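Chaperone protein gp12 (Lactococcus phage p2, PDB 3D8L) probably acts as a chaperone for the phage tape measure protein, perhaps keeping it in solution during tail assembly. Local coordinates at residues E42-G47 / D63-R68; L48-F53 / L83-W87. The protein carries 1 engineered substitution. One frame throughout, in Å; residues are numbered along the deposited sequence.

Contact 1 of 2, residues E42-G47 / D63-R68; sequences EFVQYG and DFSDFR
Across this pair of helical turns F43 comes level with R68 and G47 with F64, the latter CA to CA at 7.0 Å, because 42-47 and 63-68 run nearly antiparallel at 159° with their axes 10.8 Å apart. They belong to helices 37-53 and 57-70, which a short loop joins into a helical hairpin. Aromatic rings fill the seam.

F64 makes a T-shaped stack on F43. Its CZ stands over the centre of the F43 ring, and the planes meet at 86° with the centroids 4.9 Å apart. In both residues CB leaves the helix to one side of its partner, and CG anti to the backbone N (chi1 -171° in F43) brings the ring into the gap. F43 is buried, with F11 and T15 of helix 7-15 also against its ring. Y46 turns its edge toward the face of F67 in a second, more offset edge-to-face pair, centroids 5.5 Å apart, and F73 closes on both of these rings. The phenol end of Y46 lies against D63, OH to CB 3.6 Å, and D63 O sits at the ring edge, while the D63 carboxylate turns to K59 in a salt bridge. R68, bent twice along its chain, brings the face of its guanidinium against the edge of the F43 ring and forms a salt bridge with D39, a turn before F43 on helix 37-53. Where G47 has no side chain, the F64 ring slides in against bare backbone, CE1 lying 3.5 Å from G47 N and 3.4 Å from F43 O.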
# COMPACT_ATOMS: atom_id res chain seq x y z
N GLU A 42 -8.97 12.01 -20.12
CA GLU A 42 -8.11 11.13 -20.93
C GLU A 42 -6.72 11.76 -21.12
O GLU A 42 -5.69 11.07 -21.16
CB GLU A 42 -8.77 10.79 -22.27
CG GLU A 42 -10.12 10.20 -22.05
CD GLU A 42 -10.81 9.68 -23.30
OE1 GLU A 42 -10.18 9.74 -24.38
OE2 GLU A 42 -11.98 9.20 -23.17
N PHE A 43 -6.69 13.08 -21.21
CA PHE A 43 -5.41 13.79 -21.30
C PHE A 43 -4.59 13.40 -20.10
O PHE A 43 -3.47 12.94 -20.26
CB PHE A 43 -5.65 15.30 -21.32
CG PHE A 43 -4.45 16.12 -21.62
CD1 PHE A 43 -4.35 16.80 -22.85
CD2 PHE A 43 -3.48 16.34 -20.65
CE1 PHE A 43 -3.26 17.68 -23.14
CE2 PHE A 43 -2.37 17.21 -20.92
CZ PHE A 43 -2.27 17.89 -22.18
N VAL A 44 -5.18 13.51 -18.90
CA VAL A 44 -4.42 13.22 -17.68
C VAL A 44 -4.13 11.73 -17.57
O VAL A 44 -3.00 11.36 -17.35
CB VAL A 44 -5.13 13.69 -16.43
CG1 VAL A 44 -4.30 13.36 -15.23
CG2 VAL A 44 -5.41 15.19 -16.51
N GLN A 45 -5.15 10.90 -17.76
CA GLN A 45 -4.98 9.45 -17.73
C GLN A 45 -3.77 8.97 -18.53
O GLN A 45 -2.91 8.25 -18.01
CB GLN A 45 -6.24 8.74 -18.25
CG GLN A 45 -6.10 7.23 -18.16
CD GLN A 45 -7.36 6.42 -18.48
OE1 GLN A 45 -7.43 5.25 -18.11
NE2 GLN A 45 -8.32 7.02 -19.18
N TYR A 46 -3.70 9.38 -19.79
CA TYR A 46 -2.66 8.83 -20.69
C TYR A 46 -1.35 9.48 -20.40
O TYR A 46 -0.32 8.81 -20.45
CB TYR A 46 -2.99 9.01 -22.18
CG TYR A 46 -2.08 8.27 -23.14
CD1 TYR A 46 -1.65 6.99 -22.88
CD2 TYR A 46 -1.70 8.85 -24.34
CE1 TYR A 46 -0.82 6.32 -23.79
CE2 TYR A 46 -0.86 8.19 -25.22
CZ TYR A 46 -0.43 6.93 -24.94
OH TYR A 46 0.37 6.26 -25.82
N GLY A 47 -1.41 10.78 -20.10
CA GLY A 47 -0.23 11.56 -19.70
C GLY A 47 0.44 11.03 -18.45
O GLY A 47 1.66 10.89 -18.40
N ASP A 63 4.14 9.61 -28.55
CA ASP A 63 3.00 8.73 -28.38
C ASP A 63 1.79 9.56 -27.98
O ASP A 63 0.68 9.38 -28.50
CB ASP A 63 3.29 7.62 -27.36
CG ASP A 63 3.90 6.35 -28.01
OD1 ASP A 63 4.31 6.43 -29.21
OD2 ASP A 63 3.95 5.28 -27.35
N PHE A 64 2.04 10.51 -27.07
CA PHE A 64 1.00 11.40 -26.55
C PHE A 64 0.58 12.35 -27.67
O PHE A 64 -0.58 12.65 -27.85
CB PHE A 64 1.55 12.18 -25.36
CG PHE A 64 0.49 12.88 -24.56
CD1 PHE A 64 -0.27 12.19 -23.63
CD2 PHE A 64 0.26 14.25 -24.73
CE1 PHE A 64 -1.25 12.83 -22.89
CE2 PHE A 64 -0.72 14.90 -23.99
CZ PHE A 64 -1.47 14.21 -23.06
N SER A 65 1.54 12.83 -28.42
CA SER A 65 1.23 13.70 -29.52
C SER A 65 0.22 13.07 -30.49
O SER A 65 -0.73 13.74 -30.92
CB SER A 65 2.52 14.03 -30.25
OG SER A 65 2.27 15.01 -31.20
N ASP A 66 0.41 11.80 -30.80
CA ASP A 66 -0.54 11.05 -31.66
C ASP A 66 -1.92 10.90 -31.01
O ASP A 66 -2.95 10.94 -31.67
CB ASP A 66 -0.04 9.64 -31.95
CG ASP A 66 1.24 9.60 -32.73
OD1 ASP A 66 1.71 10.64 -33.25
OD2 ASP A 66 1.77 8.49 -32.83
N PHE A 67 -1.91 10.69 -29.71
CA PHE A 67 -3.14 10.69 -28.96
C PHE A 67 -3.87 12.00 -29.10
O PHE A 67 -5.09 12.02 -29.14
CB PHE A 67 -2.87 10.43 -27.50
CG PHE A 67 -3.96 10.84 -26.61
CD1 PHE A 67 -5.11 10.10 -26.54
CD2 PHE A 67 -3.85 11.97 -25.83
CE1 PHE A 67 -6.13 10.50 -25.68
CE2 PHE A 67 -4.85 12.36 -24.98
CZ PHE A 67 -5.99 11.64 -24.91
N ARG A 68 -3.15 13.11 -29.21
CA ARG A 68 -3.82 14.39 -29.29
C ARG A 68 -4.52 14.56 -30.60
O ARG A 68 -5.55 15.21 -30.63
CB ARG A 68 -2.88 15.55 -28.99
CG ARG A 68 -2.37 15.54 -27.57
CD ARG A 68 -3.48 15.40 -26.54
NE ARG A 68 -4.36 16.57 -26.52
CZ ARG A 68 -5.66 16.56 -26.21
NH1 ARG A 68 -6.31 15.45 -25.90
NH2 ARG A 68 -6.34 17.69 -26.22

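Contact 2 of 2, residues L48-F53 / L83-W87; sequences LYLALF and LVELW
L83 starts toward helix 37-53 and meets it with both branches: CD1 lies 4.0 Å from Y49 CB, while CD2 approaches the Y49 CA and, at 4.2 Å, CE1 of the F53 ring. Its backbone contributes as well. The carbonyl O of L83 is in contact with two leucine methyls, L48 CD1 at 3.4 Å and L52 CD1 at 3.6 Å, although its hydrogen bond is made within its own helix, to W87 N. CB of V84 leaves away from helix 37-53, yet CG2, the branch lying beside the backbone N, still reaches L48 CD1 at 3.8 Å.

The arrangement is knobs-into-holes packing between two helices of an all-alpha fold: L83 is the knob, and L48, Y49, L52 and F53 line the hole. The short helical segments cross at 41°, running in broadly the same direction, with 10.1 Å between their axes.

One turn beyond the knob, L86 lays its CB against L52 CD1 and presses its CD1 methyl on the edge of the F53 ring, near the ring plane, at 4.0 Å from CZ. This is the more open side of the contact. L86 also packs on E82 of the second subunit, and E85, turned away from helix 37-53, makes a salt bridge there with K81 of that same subunit. W87 closes the segment. Only the root of its side chain belongs here, CB lying 4.0 Å from L48 CD2; CG is trans to the backbone N (chi1 171°), and the indole leads off toward helix 19-31, packing on L19 and Q23 and meeting the F20 ring.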
# COMPACT_ATOMS: atom_id res chain seq x y z
N LEU A 48 -0.37 10.71 -17.45
CA LEU A 48 0.11 10.16 -16.19
C LEU A 48 0.65 8.74 -16.45
O LEU A 48 1.69 8.36 -15.91
CB LEU A 48 -1.02 10.12 -15.15
CG LEU A 48 -0.66 10.45 -13.72
CD1 LEU A 48 -1.82 10.14 -12.78
CD2 LEU A 48 0.58 9.67 -13.33
N TYR A 49 -0.05 7.98 -17.29
CA TYR A 49 0.39 6.63 -17.59
C TYR A 49 1.80 6.69 -18.17
O TYR A 49 2.71 5.98 -17.73
CB TYR A 49 -0.52 5.95 -18.61
CG TYR A 49 0.05 4.63 -19.09
CD1 TYR A 49 -0.00 3.53 -18.28
CD2 TYR A 49 0.68 4.51 -20.30
CE1 TYR A 49 0.52 2.34 -18.67
CE2 TYR A 49 1.23 3.30 -20.70
CZ TYR A 49 1.13 2.21 -19.88
OH TYR A 49 1.63 0.96 -20.23
N LEU A 50 1.97 7.54 -19.17
CA LEU A 50 3.26 7.69 -19.81
C LEU A 50 4.30 8.19 -18.78
O LEU A 50 5.39 7.62 -18.70
CB LEU A 50 3.17 8.58 -21.08
CG LEU A 50 2.44 7.97 -22.30
CD1 LEU A 50 2.27 8.97 -23.44
CD2 LEU A 50 3.15 6.78 -22.80
N ALA A 51 3.95 9.18 -17.95
CA ALA A 51 4.89 9.68 -16.93
C ALA A 51 5.39 8.56 -16.00
O ALA A 51 6.58 8.51 -15.66
CB ALA A 51 4.28 10.80 -16.11
N LEU A 52 4.50 7.67 -15.61
CA LEU A 52 4.81 6.66 -14.59
C LEU A 52 5.50 5.46 -15.19
O LEU A 52 6.19 4.74 -14.48
CB LEU A 52 3.55 6.18 -13.87
CG LEU A 52 2.90 7.12 -12.87
CD1 LEU A 52 1.52 6.66 -12.62
CD2 LEU A 52 3.67 7.16 -11.58
N PHE A 53 5.29 5.24 -16.49
CA PHE A 53 5.71 3.97 -17.14
C PHE A 53 6.63 4.06 -18.37
O PHE A 53 7.34 3.12 -18.66
CB PHE A 53 4.48 3.13 -17.47
CG PHE A 53 3.75 2.65 -16.25
CD1 PHE A 53 2.62 3.29 -15.80
CD2 PHE A 53 4.21 1.57 -15.53
CE1 PHE A 53 1.95 2.82 -14.65
CE2 PHE A 53 3.55 1.10 -14.41
CZ PHE A 53 2.43 1.74 -13.96
N LEU A 83 -4.12 5.23 -11.52
CA LEU A 83 -2.91 5.95 -11.94
C LEU A 83 -2.60 7.14 -11.01
O LEU A 83 -1.44 7.48 -10.75
CB LEU A 83 -3.08 6.48 -13.38
CG LEU A 83 -3.07 5.49 -14.54
CD1 LEU A 83 -3.38 6.16 -15.88
CD2 LEU A 83 -1.72 4.85 -14.58
N VAL A 84 -3.63 7.81 -10.53
CA VAL A 84 -3.39 8.95 -9.67
C VAL A 84 -2.88 8.43 -8.32
O VAL A 84 -1.94 8.99 -7.78
CB VAL A 84 -4.64 9.85 -9.50
CG1 VAL A 84 -4.34 10.97 -8.58
CG2 VAL A 84 -5.10 10.38 -10.85
N GLU A 85 -3.47 7.36 -7.81
CA GLU A 85 -3.00 6.74 -6.57
C GLU A 85 -1.52 6.41 -6.62
O GLU A 85 -0.81 6.58 -5.64
CB GLU A 85 -3.74 5.45 -6.26
CG GLU A 85 -4.87 5.60 -5.29
CD GLU A 85 -5.95 4.56 -5.53
OE1 GLU A 85 -6.17 4.22 -6.72
OE2 GLU A 85 -6.58 4.08 -4.56
N LEU A 86 -1.06 5.90 -7.76
CA LEU A 86 0.34 5.50 -7.86
C LEU A 86 1.19 6.71 -7.68
O LEU A 86 2.14 6.72 -6.90
CB LEU A 86 0.63 4.85 -9.22
CG LEU A 86 0.18 3.41 -9.36
CD1 LEU A 86 0.37 2.91 -10.79
CD2 LEU A 86 0.91 2.56 -8.37
N TRP A 87 0.84 7.75 -8.41
CA TRP A 87 1.53 9.01 -8.31
C TRP A 87 1.46 9.63 -6.91
O TRP A 87 2.46 10.13 -6.42
CB TRP A 87 0.95 9.95 -9.35
CG TRP A 87 1.41 11.31 -9.20
CD1 TRP A 87 2.69 11.74 -9.19
CD2 TRP A 87 0.59 12.47 -9.08
NE1 TRP A 87 2.74 13.10 -9.08
CE2 TRP A 87 1.46 13.58 -8.99
CE3 TRP A 87 -0.80 12.68 -9.03
CZ2 TRP A 87 0.98 14.88 -8.83
CZ3 TRP A 87 -1.27 13.96 -8.90
CH2 TRP A 87 -0.38 15.05 -8.80

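In the fold
Helix 37-53 serves both contacts, its earlier turns facing helix 57-70 in contact 1 and its last turns facing helix 80-88 in contact 2. Their centres are 12 Å apart, and they touch directly: L50, from 48-53, packs on F64 and D63. Contact 1 is the more buried, an aromatic seam with charged groups near its margins, and no other chain of the assembly reaches it. Contact 2 relies on leucine branches and is only partly buried, with its 83-87 segment also facing the second subunit. Neither is held by hydrogen bonds between its segments. The helices meet nearly antiparallel in contact 1, and inclined at 41° and running in broadly the same direction in contact 2.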